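Local coordinates for cytochrome c6 (Synechococcus sp., PDB 4EIE), which probably carries electrons through a covalently bound heme c, as a c6-type member of the cytochrome c family, at residues T42-I47 / V73-L78. Numbering follows the deposited sequence.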
# COMPACT_ATOMS: atom_id res chain seq x y z
N THR A 42 -9.11 3.98 2.09
CA THR A 42 -10.27 3.55 1.33
C THR A 42 -10.42 4.38 0.04
O THR A 42 -11.45 4.33 -0.62
CB THR A 42 -11.52 3.63 2.17
OG1 THR A 42 -11.67 4.99 2.57
CG2 THR A 42 -11.48 2.73 3.36
N SER A 43 -9.34 5.07 -0.35
CA SER A 43 -9.25 5.81 -1.59
C SER A 43 -7.84 5.70 -2.12
O SER A 43 -6.90 5.46 -1.39
CB SER A 43 -9.61 7.27 -1.40
OG SER A 43 -8.58 7.90 -0.64
N VAL A 44 -7.73 5.90 -3.43
CA VAL A 44 -6.41 5.92 -4.04
C VAL A 44 -5.60 7.06 -3.40
O VAL A 44 -4.42 6.85 -3.10
CB VAL A 44 -6.52 6.11 -5.54
CG1 VAL A 44 -5.12 6.28 -6.16
CG2 VAL A 44 -7.24 4.92 -6.18
N GLU A 45 -6.19 8.20 -3.21
CA GLU A 45 -5.45 9.33 -2.71
C GLU A 45 -4.93 9.09 -1.30
O GLU A 45 -3.78 9.45 -1.01
CB GLU A 45 -6.37 10.53 -2.70
CG GLU A 45 -5.83 11.78 -2.15
N ALA A 46 -5.71 8.48 -0.42
CA ALA A 46 -5.24 8.22 0.93
C ALA A 46 -4.03 7.31 0.90
O ALA A 46 -3.05 7.51 1.63
CB ALA A 46 -6.37 7.60 1.75
N ILE A 47 -4.10 6.26 0.10
CA ILE A 47 -3.00 5.33 -0.01
C ILE A 47 -1.76 5.96 -0.63
O ILE A 47 -0.66 5.81 -0.13
CB ILE A 47 -3.45 4.06 -0.75
CG1 ILE A 47 -4.52 3.32 0.03
CG2 ILE A 47 -2.27 3.12 -1.03
CD1 ILE A 47 -5.35 2.35 -0.79
N VAL A 73 0.35 1.52 -7.93
CA VAL A 73 0.40 0.59 -6.80
C VAL A 73 -0.73 0.91 -5.79
O VAL A 73 -1.25 0.02 -5.15
CB VAL A 73 1.78 0.54 -6.17
CG1 VAL A 73 2.13 1.78 -5.31
CG2 VAL A 73 1.93 -0.73 -5.33
N SER A 74 -1.08 2.18 -5.67
CA SER A 74 -2.12 2.57 -4.76
C SER A 74 -3.47 2.03 -5.20
O SER A 74 -4.25 1.57 -4.37
CB SER A 74 -2.16 4.09 -4.58
OG SER A 74 -0.96 4.55 -3.95
N GLN A 75 -3.75 2.10 -6.49
CA GLN A 75 -4.96 1.49 -7.03
C GLN A 75 -4.95 -0.01 -6.79
O GLN A 75 -5.97 -0.59 -6.39
CB GLN A 75 -5.08 1.80 -8.51
CG GLN A 75 -6.23 1.07 -9.21
CD GLN A 75 -7.59 1.44 -8.64
OE1 GLN A 75 -7.92 2.62 -8.52
NE2 GLN A 75 -8.41 0.42 -8.37
N TYR A 76 -3.82 -0.68 -7.02
CA TYR A 76 -3.75 -2.13 -6.78
C TYR A 76 -4.08 -2.44 -5.33
O TYR A 76 -4.89 -3.32 -5.03
CB TYR A 76 -2.36 -2.63 -7.15
CG TYR A 76 -2.14 -4.06 -6.80
CD1 TYR A 76 -2.74 -5.08 -7.57
CD2 TYR A 76 -1.32 -4.43 -5.76
CE1 TYR A 76 -2.54 -6.42 -7.27
CE2 TYR A 76 -1.15 -5.81 -5.42
CZ TYR A 76 -1.74 -6.75 -6.22
OH TYR A 76 -1.55 -8.08 -5.94
N VAL A 77 -3.46 -1.72 -4.40
CA VAL A 77 -3.72 -1.94 -3.00
C VAL A 77 -5.16 -1.68 -2.63
O VAL A 77 -5.77 -2.43 -1.86
CB VAL A 77 -2.75 -1.13 -2.13
CG1 VAL A 77 -3.14 -1.12 -0.66
CG2 VAL A 77 -1.35 -1.68 -2.28
N LEU A 78 -5.72 -0.61 -3.18
CA LEU A 78 -7.14 -0.31 -2.90
C LEU A 78 -8.02 -1.47 -3.33
O LEU A 78 -8.86 -1.97 -2.56
CB LEU A 78 -7.57 0.98 -3.60
CG LEU A 78 -9.04 1.35 -3.32
CD1 LEU A 78 -9.27 1.63 -1.88
CD2 LEU A 78 -9.41 2.60 -4.14
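Ile47 packs against Leu78 where the first turn of helix 44-53 joins the C-terminal helix 67-82 of the cytochrome c fold. Leu78 can be followed outward: its CB lies 3.8 Å from Ile47 CD1, and CG, anti to the backbone N (chi1 -179°), carries the fork across to the start of the opposing helix and the residues just before it. There CD1 presses on the backbone of Thr42, 3.5 Å from its C, while CD2 meets both the N and the CG2 of Val44, the two side chains running roughly perpendicular.

Val44 reaches back with both methyls. CG1 rests 4.0 Å from Ser74 CB, and CG2 stands 3.4 Å from Gln75 OE1, a methyl-to-oxygen van der Waals contact that is doubtful, being made in one of two modelled conformers; there NE2 bonds to Gln79, farther along the same helix. At small Ser74 the backbones come close, its CA 5.5 Å from that of Val44. Ile47 lays CG2 over this serine, 3.5 Å from OG, whose polar need is met by Ile70 O one turn back. With Ile47 CG1 set beside its own backbone N (chi1 -64°), CD1 ends over the helix backbone beside Leu78 N and Ser74 O, 4.1 Å from Val77 CG1. Met36 of helix 33-39 also touches Ile47 and Val77, and Val77 reaches the heme, joining this packing to the pocket.

Ser43 is the N-cap of helix 44-53: its OG accepts from Ala46 N (2.9 Å, N-H...O angle 161°), satisfying a first-turn amide within its own segment. With Ser74 OG likewise bonded within its own helix, the segments meet mostly through methyl groups and backbone, the side-chain oxygens of Ser74 and Gln75 set against methyls, which implies that the join rests mainly on shape and burial of apolar surface.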